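PDB 4I2O: FixK2 protein from Bradyrhizobium japonicum, which probably acts as a DNA-binding transcription factor of the CRP/FNR superfamily, linked to the control of nitrogen fixation genes. Local coordinates for residues A[174-186]-A[213-225]. The protein carries 1 engineered substitution. Sequence-based numbering, arbitrary orientation.
Engineered in segment 174-186: Ser-183 (natural residue Cys). With nucleotides of chain C; nucleotides of chain D.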
ATOM      1  N   VAL A 174     -25.043  -8.694  -6.235  1.00 25.02           N
ATOM      2  CA  VAL A 174     -26.473  -8.479  -6.003  1.00 22.27           C
ATOM      3  C   VAL A 174     -27.171  -9.807  -6.267  1.00 23.47           C
ATOM      4  O   VAL A 174     -27.077 -10.354  -7.390  1.00 26.16           O
ATOM      5  CB  VAL A 174     -27.038  -7.469  -6.997  1.00 23.87           C
ATOM      6  CG1 VAL A 174     -28.595  -7.320  -6.754  1.00 25.25           C
ATOM      7  CG2 VAL A 174     -26.362  -6.125  -6.803  1.00 28.65           C
ATOM      8  N   ALA A 175     -27.881 -10.329  -5.268  1.00 24.54           N
ATOM      9  CA  ALA A 175     -28.524 -11.635  -5.371  1.00 22.59           C
ATOM     10  C   ALA A 175     -27.567 -12.619  -6.039  1.00 24.63           C
ATOM     11  O   ALA A 175     -27.931 -13.336  -6.972  1.00 25.60           O
ATOM     12  CB  ALA A 175     -29.892 -11.544  -6.168  1.00 23.72           C
ATOM     13  N   GLY A 176     -26.325 -12.645  -5.564  1.00 25.31           N
ATOM     14  CA  GLY A 176     -25.365 -13.625  -6.113  1.00 30.05           C
ATOM     15  C   GLY A 176     -24.524 -13.307  -7.337  1.00 26.90           C
ATOM     16  O   GLY A 176     -23.587 -14.059  -7.653  1.00 30.83           O
ATOM     17  N   MET A 177     -24.813 -12.219  -8.049  1.00 24.83           N
ATOM     18  CA  MET A 177     -24.121 -11.947  -9.321  1.00 20.84           C
ATOM     19  C   MET A 177     -23.409 -10.608  -9.250  1.00 25.94           C
ATOM     20  O   MET A 177     -23.933  -9.676  -8.629  1.00 28.92           O
ATOM     21  CB  MET A 177     -25.139 -11.943 -10.508  1.00 24.06           C
ATOM     22  CG  MET A 177     -24.425 -11.427 -11.798  1.00 37.42           C
ATOM     23  SD  MET A 177     -25.507 -11.335 -13.223  1.00 42.74           S
ATOM     24  CE  MET A 177     -25.234 -13.032 -13.800  1.00 30.82           C
ATOM     25  N   MET A 178     -22.181 -10.561  -9.792  1.00 25.76           N
ATOM     26  CA  MET A 178     -21.355  -9.363  -9.866  1.00 24.73           C
ATOM     27  C   MET A 178     -21.460  -8.780 -11.255  1.00 25.85           C
ATOM     28  O   MET A 178     -21.105  -9.445 -12.240  1.00 29.37           O
ATOM     29  CB  MET A 178     -19.867  -9.782  -9.695  1.00 24.32           C
ATOM     30  CG  MET A 178     -19.699 -10.685  -8.578  1.00 31.94           C
ATOM     31  SD  MET A 178     -17.950 -10.799  -8.200  1.00 29.81           S
ATOM     32  CE  MET A 178     -17.452 -12.142  -9.259  1.00 24.67           C
ATOM     33  N   ALA A 179     -21.884  -7.537 -11.352  1.00 22.85           N
ATOM     34  CA  ALA A 179     -21.836  -6.842 -12.627  1.00 26.86           C
ATOM     35  C   ALA A 179     -20.609  -5.961 -12.525  1.00 25.35           C
ATOM     36  O   ALA A 179     -20.606  -4.922 -11.809  1.00 27.16           O
ATOM     37  CB  ALA A 179     -23.103  -6.002 -12.851  1.00 30.91           C
ATOM     38  N   LEU A 180     -19.530  -6.387 -13.156  1.00 23.07           N
ATOM     39  CA  LEU A 180     -18.245  -5.726 -12.937  1.00 19.83           C
ATOM     40  C   LEU A 180     -18.241  -4.513 -13.835  1.00 20.88           C
ATOM     41  O   LEU A 180     -18.700  -4.605 -15.005  1.00 22.13           O
ATOM     42  CB  LEU A 180     -17.115  -6.659 -13.408  1.00 20.36           C
ATOM     43  CG  LEU A 180     -16.811  -7.810 -12.446  1.00 23.29           C
ATOM     44  CD1 LEU A 180     -15.666  -8.646 -13.086  1.00 24.86           C
ATOM     45  CD2 LEU A 180     -16.487  -7.344 -11.011  1.00 25.52           C
ATOM     46  N   PRO A 181     -17.816  -3.362 -13.314  1.00 21.21           N
ATOM     47  CA  PRO A 181     -17.924  -2.181 -14.200  1.00 22.96           C
ATOM     48  C   PRO A 181     -16.700  -1.958 -15.066  1.00 22.64           C
ATOM     49  O   PRO A 181     -16.813  -1.132 -16.002  1.00 24.17           O
ATOM     50  CB  PRO A 181     -18.031  -0.998 -13.230  1.00 22.63           C
ATOM     51  CG  PRO A 181     -17.200  -1.500 -11.974  1.00 25.23           C
ATOM     52  CD  PRO A 181     -17.660  -2.984 -11.886  1.00 24.74           C
ATOM     53  N   MET A 182     -15.570  -2.637 -14.790  1.00 20.19           N
ATOM     54  CA  MET A 182     -14.322  -2.339 -15.445  1.00 21.38           C
ATOM     55  C   MET A 182     -13.861  -3.445 -16.449  1.00 17.93           C
ATOM     56  O   MET A 182     -14.306  -4.634 -16.375  1.00 21.81           O
ATOM     57  CB  MET A 182     -13.242  -2.111 -14.330  1.00 18.09           C
ATOM     58  CG  MET A 182     -12.732  -3.424 -13.692  1.00 19.32           C
ATOM     59  SD  MET A 182     -13.870  -4.329 -12.656  1.00 20.76           S
ATOM     60  CE  MET A 182     -13.936  -3.407 -11.106  1.00 22.77           C
ATOM     61  N   SER A 183     -12.974  -3.030 -17.352  1.00 19.10           N
ATOM     62  CA  SER A 183     -12.407  -3.862 -18.394  1.00 20.13           C
ATOM     63  C   SER A 183     -11.367  -4.811 -17.846  1.00 19.47           C
ATOM     64  O   SER A 183     -10.923  -4.672 -16.705  1.00 20.24           O
ATOM     65  CB  SER A 183     -11.699  -2.959 -19.417  1.00 24.88           C
ATOM     66  OG  SER A 183     -10.589  -2.342 -18.759  1.00 22.71           O
ATOM     67  N   ARG A 184     -10.948  -5.752 -18.688  1.00 19.23           N
ATOM     68  CA  ARG A 184      -9.917  -6.700 -18.310  1.00 15.99           C
ATOM     69  C   ARG A 184      -8.575  -5.975 -18.108  1.00 15.40           C
ATOM     70  O   ARG A 184      -7.705  -6.378 -17.287  1.00 19.04           O
ATOM     71  CB  ARG A 184      -9.810  -7.809 -19.438  1.00 17.71           C
ATOM     72  CG  ARG A 184     -11.121  -8.700 -19.582  1.00 21.56           C
ATOM     73  CD  ARG A 184     -11.381  -9.534 -18.294  1.00 21.62           C
ATOM     74  NE  ARG A 184     -12.352 -10.627 -18.557  1.00 20.02           N
ATOM     75  CZ  ARG A 184     -13.602 -10.686 -18.083  1.00 20.53           C
ATOM     76  NH1 ARG A 184     -14.145  -9.697 -17.322  1.00 20.98           N
ATOM     77  NH2 ARG A 184     -14.322 -11.760 -18.383  1.00 23.14           N
ATOM     78  N   ARG A 185      -8.363  -4.909 -18.869  1.00 19.02           N
ATOM     79  CA  ARG A 185      -7.126  -4.163 -18.697  1.00 14.96           C
ATOM     80  C   ARG A 185      -7.125  -3.440 -17.332  1.00 18.39           C
ATOM     81  O   ARG A 185      -6.056  -3.362 -16.655  1.00 18.68           O
ATOM     82  CB  ARG A 185      -7.024  -3.119 -19.818  1.00 19.46           C
ATOM     83  CG  ARG A 185      -5.740  -2.243 -19.692  1.00 26.37           C
ATOM     84  CD  ARG A 185      -5.649  -1.250 -20.879  1.00 29.45           C
ATOM     85  NE  ARG A 185      -5.204  -1.988 -22.073  1.00 32.71           N
ATOM     86  CZ  ARG A 185      -3.947  -2.440 -22.190  1.00 42.99           C
ATOM     87  NH1 ARG A 185      -3.021  -2.202 -21.232  1.00 43.68           N
ATOM     88  NH2 ARG A 185      -3.590  -3.128 -23.251  1.00 39.41           N
ATOM     89  N   ASP A 186      -8.266  -2.902 -16.922  1.00 18.49           N
ATOM     90  CA  ASP A 186      -8.265  -2.304 -15.571  1.00 16.09           C
ATOM     91  C   ASP A 186      -8.035  -3.396 -14.539  1.00 18.32           C
ATOM     92  O   ASP A 186      -7.324  -3.186 -13.528  1.00 18.81           O
ATOM     93  CB  ASP A 186      -9.634  -1.657 -15.257  1.00 18.87           C
ATOM     94  CG  ASP A 186      -9.814  -0.292 -15.867  1.00 20.33           C
ATOM     95  OD1 ASP A 186      -8.995   0.168 -16.667  1.00 21.62           O
ATOM     96  OD2 ASP A 186     -10.862   0.323 -15.553  1.00 24.73           O
ATOM     97  N   PHE A 213     -20.666 -17.203 -16.341  1.00 30.76           N
ATOM     98  CA  PHE A 213     -20.683 -15.912 -17.050  1.00 28.51           C
ATOM     99  C   PHE A 213     -22.038 -15.675 -17.677  1.00 33.75           C
ATOM    100  O   PHE A 213     -22.704 -16.614 -18.122  1.00 36.82           O
ATOM    101  CB  PHE A 213     -19.691 -15.888 -18.228  1.00 28.68           C
ATOM    102  CG  PHE A 213     -18.246 -15.753 -17.828  1.00 25.37           C
ATOM    103  CD1 PHE A 213     -17.785 -14.567 -17.294  1.00 26.78           C
ATOM    104  CD2 PHE A 213     -17.358 -16.768 -18.094  1.00 34.61           C
ATOM    105  CE1 PHE A 213     -16.422 -14.431 -16.956  1.00 27.88           C
ATOM    106  CE2 PHE A 213     -16.022 -16.641 -17.784  1.00 38.66           C
ATOM    107  CZ  PHE A 213     -15.568 -15.460 -17.199  1.00 32.00           C
ATOM    108  N   SER A 214     -22.437 -14.406 -17.728  1.00 31.08           N
ATOM    109  CA  SER A 214     -23.623 -14.000 -18.478  1.00 31.74           C
ATOM    110  C   SER A 214     -23.181 -12.823 -19.334  1.00 36.89           C
ATOM    111  O   SER A 214     -23.682 -11.700 -19.199  1.00 38.66           O
ATOM    112  CB  SER A 214     -24.750 -13.598 -17.542  1.00 37.13           C
ATOM    113  OG  SER A 214     -25.438 -14.750 -17.112  1.00 41.28           O
ATOM    114  N   GLY A 215     -22.179 -13.082 -20.171  1.00 37.44           N
ATOM    115  CA  GLY A 215     -21.428 -12.000 -20.772  1.00 32.25           C
ATOM    116  C   GLY A 215     -20.166 -11.823 -19.911  1.00 32.23           C
ATOM    117  O   GLY A 215     -20.122 -12.225 -18.754  1.00 29.03           O
ATOM    118  N   ALA A 216     -19.151 -11.182 -20.472  1.00 28.14           N
ATOM    119  CA  ALA A 216     -17.811 -11.155 -19.832  1.00 22.16           C
ATOM    120  C   ALA A 216     -17.757 -10.502 -18.472  1.00 23.50           C
ATOM    121  O   ALA A 216     -16.893 -10.856 -17.621  1.00 22.99           O
ATOM    122  CB  ALA A 216     -16.801 -10.456 -20.781  1.00 26.16           C
ATOM    123  N   ARG A 217     -18.555  -9.466 -18.263  1.00 25.11           N
ATOM    124  CA  ARG A 217     -18.418  -8.722 -17.001  1.00 24.15           C
ATOM    125  C   ARG A 217     -19.567  -9.016 -16.051  1.00 32.93           C
ATOM    126  O   ARG A 217     -19.699  -8.335 -15.039  1.00 33.69           O
ATOM    127  CB  ARG A 217     -18.418  -7.207 -17.272  1.00 29.79           C
ATOM    128  CG  ARG A 217     -17.273  -6.739 -18.161  1.00 29.37           C
ATOM    129  CD  ARG A 217     -17.278  -5.228 -18.335  1.00 32.22           C
ATOM    130  NE  ARG A 217     -16.310  -4.777 -19.352  1.00 40.05           N
ATOM    131  CZ  ARG A 217     -16.107  -3.493 -19.673  1.00 44.91           C
ATOM    132  NH1 ARG A 217     -16.827  -2.549 -19.078  1.00 48.37           N
ATOM    133  NH2 ARG A 217     -15.206  -3.134 -20.606  1.00 36.40           N
ATOM    134  N   GLN A 218     -20.397 -10.007 -16.372  1.00 24.82           N
ATOM    135  CA  GLN A 218     -21.468 -10.412 -15.447  1.00 26.98           C
ATOM    136  C   GLN A 218     -21.096 -11.780 -14.926  1.00 28.52           C
ATOM    137  O   GLN A 218     -21.178 -12.746 -15.641  1.00 31.80           O
ATOM    138  CB  GLN A 218     -22.784 -10.486 -16.176  1.00 30.27           C
ATOM    139  CG  GLN A 218     -23.121  -9.165 -16.783  1.00 33.88           C
ATOM    140  CD  GLN A 218     -23.772  -8.284 -15.788  1.00 45.34           C
ATOM    141  OE1 GLN A 218     -24.217  -8.743 -14.715  1.00 51.15           O
ATOM    142  NE2 GLN A 218     -23.831  -7.000 -16.102  1.00 47.90           N
ATOM    143  N   ILE A 219     -20.665 -11.871 -13.683  1.00 24.96           N
ATOM    144  CA  ILE A 219     -20.019 -13.103 -13.211  1.00 20.83           C
ATOM    145  C   ILE A 219     -20.754 -13.594 -11.986  1.00 27.83           C
ATOM    146  O   ILE A 219     -21.134 -12.785 -11.142  1.00 31.31           O
ATOM    147  CB  ILE A 219     -18.540 -12.868 -12.868  1.00 24.33           C
ATOM    148  CG1 ILE A 219     -17.740 -12.609 -14.150  1.00 29.30           C
ATOM    149  CG2 ILE A 219     -18.003 -14.033 -12.114  1.00 25.01           C
ATOM    150  CD1 ILE A 219     -16.248 -12.285 -13.948  1.00 26.39           C
ATOM    151  N   VAL A 220     -20.984 -14.904 -11.891  1.00 28.86           N
ATOM    152  CA  VAL A 220     -21.724 -15.465 -10.748  1.00 26.26           C
ATOM    153  C   VAL A 220     -20.741 -16.452 -10.161  1.00 31.43           C
ATOM    154  O   VAL A 220     -20.327 -17.392 -10.851  1.00 32.36           O
ATOM    155  CB  VAL A 220     -23.017 -16.216 -11.151  1.00 27.99           C
ATOM    156  CG1 VAL A 220     -23.603 -16.945  -9.959  1.00 33.94           C
ATOM    157  CG2 VAL A 220     -24.101 -15.265 -11.605  1.00 32.62           C
ATOM    158  N   LEU A 221     -20.318 -16.247  -8.913  1.00 27.10           N
ATOM    159  CA  LEU A 221     -19.453 -17.245  -8.270  1.00 29.24           C
ATOM    160  C   LEU A 221     -20.295 -18.438  -7.854  1.00 35.32           C
ATOM    161  O   LEU A 221     -21.264 -18.304  -7.099  1.00 34.38           O
ATOM    162  CB  LEU A 221     -18.758 -16.675  -7.027  1.00 26.89           C
ATOM    163  CG  LEU A 221     -17.925 -15.447  -7.290  1.00 26.19           C
ATOM    164  CD1 LEU A 221     -17.218 -15.079  -5.949  1.00 33.21           C
ATOM    165  CD2 LEU A 221     -16.868 -15.813  -8.380  1.00 31.06           C
ATOM    166  N   ARG A 222     -19.926 -19.608  -8.342  1.00 29.00           N
ATOM    167  CA  ARG A 222     -20.688 -20.825  -8.049  1.00 32.23           C
ATOM    168  C   ARG A 222     -20.206 -21.587  -6.816  1.00 35.32           C
ATOM    169  O   ARG A 222     -20.974 -22.365  -6.221  1.00 33.91           O
ATOM    170  CB  ARG A 222     -20.659 -21.781  -9.252  1.00 39.08           C
ATOM    171  CG  ARG A 222     -21.094 -21.125 -10.551  1.00 44.40           C
ATOM    172  CD  ARG A 222     -21.914 -22.069 -11.382  1.00 55.14           C
ATOM    173  NE  ARG A 222     -22.417 -21.418 -12.583  1.00 61.10           N
ATOM    174  CZ  ARG A 222     -23.482 -20.624 -12.614  1.00 60.94           C
ATOM    175  NH1 ARG A 222     -24.158 -20.378 -11.498  1.00 61.25           N
ATOM    176  NH2 ARG A 222     -23.873 -20.076 -13.764  1.00 60.99           N
ATOM    177  N   ASN A 223     -18.928 -21.400  -6.454  1.00 34.60           N
ATOM    178  CA  ASN A 223     -18.380 -22.024  -5.247  1.00 34.12           C
ATOM    179  C   ASN A 223     -17.333 -21.103  -4.636  1.00 35.52           C
ATOM    180  O   ASN A 223     -16.169 -21.108  -5.086  1.00 34.78           O
ATOM    181  CB  ASN A 223     -17.731 -23.349  -5.600  1.00 41.76           C
ATOM    182  CG  ASN A 223     -17.386 -24.183  -4.369  1.00 47.68           C
ATOM    183  OD1 ASN A 223     -17.116 -23.659  -3.281  1.00 50.83           O
ATOM    184  ND2 ASN A 223     -17.418 -25.494  -4.537  1.00 53.50           N
ATOM    185  N   ARG A 224     -17.733 -20.294  -3.643  1.00 35.67           N
ATOM    186  CA  ARG A 224     -16.803 -19.340  -3.055  1.00 31.96           C
ATOM    187  C   ARG A 224     -15.719 -20.087  -2.285  1.00 28.64           C
ATOM    188  O   ARG A 224     -14.584 -19.645  -2.250  1.00 28.25           O
ATOM    189  CB  ARG A 224     -17.532 -18.323  -2.147  1.00 35.23           C
ATOM    190  CG  ARG A 224     -18.536 -17.458  -2.934  1.00 37.41           C
ATOM    191  CD  ARG A 224     -19.434 -16.584  -2.021  1.00 45.48           C
ATOM    192  NE  ARG A 224     -20.191 -15.621  -2.809  1.00 44.10           N
ATOM    193  CZ  ARG A 224     -21.235 -15.954  -3.580  1.00 52.51           C
ATOM    194  NH1 ARG A 224     -21.627 -17.227  -3.644  1.00 54.46           N
ATOM    195  NH2 ARG A 224     -21.883 -15.029  -4.293  1.00 50.53           N
ATOM    196  N   GLN A 225     -16.058 -21.212  -1.673  1.00 29.17           N
ATOM    197  CA  GLN A 225     -15.040 -21.967  -0.926  1.00 30.47           C
ATOM    198  C   GLN A 225     -13.916 -22.435  -1.839  1.00 33.41           C
ATOM    199  O   GLN A 225     -12.716 -22.281  -1.501  1.00 32.56           O
ATOM    200  CB  GLN A 225     -15.669 -23.162  -0.193  1.00 31.38           C
ATOM    201  CG  GLN A 225     -14.732 -23.863   0.791  1.00 41.66           C
ATOM    202  CD  GLN A 225     -14.134 -22.901   1.802  1.00 41.03           C
ATOM    203  OE1 GLN A 225     -14.868 -22.244   2.567  1.00 41.32           O
ATOM    204  NE2 GLN A 225     -12.800 -22.798   1.810  1.00 35.13           N
TER
ATOM    205  P    DA C   7     -13.322  -6.295 -21.602  1.00 27.86           P
ATOM    206  OP1  DA C   7     -14.288  -6.275 -20.482  1.00 29.71           O
ATOM    207  OP2  DA C   7     -11.901  -5.832 -21.399  1.00 26.38           O
ATOM    208  O5'  DA C   7     -13.193  -7.746 -22.218  1.00 26.98           O
ATOM    209  C5'  DA C   7     -14.450  -8.481 -22.641  1.00 28.61           C
ATOM    210  C4'  DA C   7     -13.977  -9.807 -23.253  1.00 27.68           C
ATOM    211  O4'  DA C   7     -13.399  -9.524 -24.551  1.00 29.37           O
ATOM    212  C3'  DA C   7     -12.936 -10.549 -22.436  1.00 29.44           C
ATOM    213  O3'  DA C   7     -13.645 -11.775 -22.055  1.00 24.92           O
ATOM    214  C2'  DA C   7     -11.755 -10.818 -23.424  1.00 26.26           C
ATOM    215  C1'  DA C   7     -12.448 -10.539 -24.787  1.00 27.71           C
ATOM    216  N9   DA C   7     -11.514  -9.949 -25.747  1.00 37.40           N
ATOM    217  C8   DA C   7     -10.799  -8.784 -25.623  1.00 34.55           C
ATOM    218  N7   DA C   7     -10.040  -8.489 -26.667  1.00 44.83           N
ATOM    219  C5   DA C   7     -10.312  -9.525 -27.577  1.00 40.96           C
ATOM    220  C6   DA C   7      -9.817  -9.795 -28.852  1.00 47.36           C
ATOM    221  N6   DA C   7      -8.946  -8.939 -29.415  1.00 47.36           N
ATOM    222  N1   DA C   7     -10.289 -10.917 -29.521  1.00 54.08           N
ATOM    223  C2   DA C   7     -11.166 -11.685 -28.819  1.00 53.25           C
ATOM    224  N3   DA C   7     -11.674 -11.506 -27.556  1.00 32.32           N
ATOM    225  C4   DA C   7     -11.212 -10.416 -27.023  1.00 35.62           C
ATOM    226  P    DT C   8     -12.834 -12.993 -21.292  1.00 24.53           P
ATOM    227  OP1  DT C   8     -13.932 -13.823 -20.626  1.00 27.87           O
ATOM    228  OP2  DT C   8     -11.618 -12.441 -20.700  1.00 21.89           O
ATOM    229  O5'  DT C   8     -12.310 -13.955 -22.539  1.00 27.03           O
ATOM    230  C5'  DT C   8     -13.367 -14.484 -23.337  1.00 30.66           C
ATOM    231  C4'  DT C   8     -12.711 -15.241 -24.476  1.00 34.53           C
ATOM    232  O4'  DT C   8     -11.904 -14.353 -25.285  1.00 29.16           O
ATOM    233  C3'  DT C   8     -11.725 -16.337 -24.020  1.00 29.64           C
ATOM    234  O3'  DT C   8     -12.212 -17.482 -24.673  1.00 34.99           O
ATOM    235  C2'  DT C   8     -10.331 -16.014 -24.547  1.00 29.71           C
ATOM    236  C1'  DT C   8     -10.699 -15.081 -25.672  1.00 27.21           C
ATOM    237  N1   DT C   8      -9.680 -13.997 -26.019  1.00 28.36           N
ATOM    238  C2   DT C   8      -9.134 -13.910 -27.305  1.00 33.05           C
ATOM    239  O2   DT C   8      -9.343 -14.717 -28.221  1.00 32.02           O
ATOM    240  N3   DT C   8      -8.308 -12.856 -27.538  1.00 29.01           N
ATOM    241  C4   DT C   8      -7.945 -11.872 -26.592  1.00 28.89           C
ATOM    242  O4   DT C   8      -7.220 -10.939 -26.947  1.00 28.43           O
ATOM    243  C5   DT C   8      -8.523 -12.002 -25.262  1.00 28.18           C
ATOM    244  C7   DT C   8      -8.178 -10.986 -24.178  1.00 26.93           C
ATOM    245  C6   DT C   8      -9.376 -13.038 -25.027  1.00 24.87           C
TER
ATOM    246  P    DC D  28     -21.752  -8.699 -23.630  1.00135.98           P
ATOM    247  OP1  DC D  28     -20.455  -9.439 -23.646  1.00130.15           O
ATOM    248  OP2  DC D  28     -22.397  -8.452 -22.318  1.00134.23           O
ATOM    249  O5'  DC D  28     -21.588  -7.275 -24.347  1.00113.99           O
ATOM    250  C5'  DC D  28     -22.634  -6.307 -24.307  1.00114.96           C
ATOM    251  C4'  DC D  28     -22.048  -4.909 -24.424  1.00110.37           C
ATOM    252  O4'  DC D  28     -21.521  -4.723 -25.765  1.00108.08           O
ATOM    253  C3'  DC D  28     -23.057  -3.786 -24.275  1.00112.73           C
ATOM    254  O3'  DC D  28     -22.394  -2.541 -24.103  1.00112.72           O
ATOM    255  C2'  DC D  28     -23.698  -3.859 -25.650  1.00114.74           C
ATOM    256  C1'  DC D  28     -22.446  -3.951 -26.516  1.00109.33           C
ATOM    257  N1   DC D  28     -22.732  -4.625 -27.806  1.00105.46           N
ATOM    258  C2   DC D  28     -22.438  -4.018 -29.039  1.00103.93           C
ATOM    259  O2   DC D  28     -21.906  -2.902 -29.066  1.00102.61           O
ATOM    260  N3   DC D  28     -22.745  -4.679 -30.189  1.00102.54           N
ATOM    261  C4   DC D  28     -23.320  -5.879 -30.117  1.00100.42           C
ATOM    262  N4   DC D  28     -23.609  -6.526 -31.240  1.00100.96           N
ATOM    263  C5   DC D  28     -23.636  -6.496 -28.881  1.00102.22           C
ATOM    264  C6   DC D  28     -23.332  -5.842 -27.760  1.00103.20           C
TER
HETATM  265  O   HOH W   1     -20.929 -13.773  -7.542  1.00 26.84           O
HETATM  266  O   HOH W   2     -23.185 -16.585  -6.185  1.00 34.94           O
HETATM  267  O   HOH W   3     -15.851   0.070 -18.515  1.00 40.73           O
HETATM  268  O   HOH W   4     -19.249  -2.117 -17.607  1.00 44.10           O
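Met-178 and Ile-219 form a hydrogen-bonded pair where strand 177-179 runs antiparallel to strand 218-221, with Met-178 N to Ile-219 O at 2.8 Å and a near-straight return bond. Leu-180 N extends the ladder to Arg-217 O. The face carrying Met-178 and Ile-219 is buried under helix 157-172, whose Leu-165 and Leu-172 touch Met-178. With chi3 at -89°, the Met-178 chain bends so that CE lies against Ile-219 CG2 (3.5 Å) and Leu-221 CD2, while Leu-180 CD1 meets Ile-219 CD1. The other face, with Met-177, Ala-179, Gln-218 and Val-220, is more exposed, yet Met-177 CE is tight on Val-220 CG2 at 3.3 Å. The loose side is at Gly-176: water 1 bridges Gly-176 O and Leu-221 N, and water 2 links Gly-176 O to Arg-224, itself salt-bridged to Asp-169. Toward the DNA, Arg-184 NH1 and NH2 both grip Ala-216 O, which lies in the guanidinium plane, NH2 at 2.8 Å. The same group gives NE to DT8 of chain C OP2 (2.9 Å) and NH2 to OP1. Replacing Arg-184 with an alanine would probably leave Ala-216 O without these two donors and untie its loop from the DT8 phosphate. Arg-217 sends NE to DA7 of chain C OP1 (2.8 Å). Ser-183, an engineered residue, is the N-cap of helix 184-191, and Arg-184 N donates to DA7 of chain C OP2. Strand 177-179 thus adds an outer third strand to the wing hairpin 211-213/218-221 of the Crp-like winged helix-turn-helix domain, with 218-221 in the middle and Arg-184 and Arg-217 holding DNA backbone phosphates.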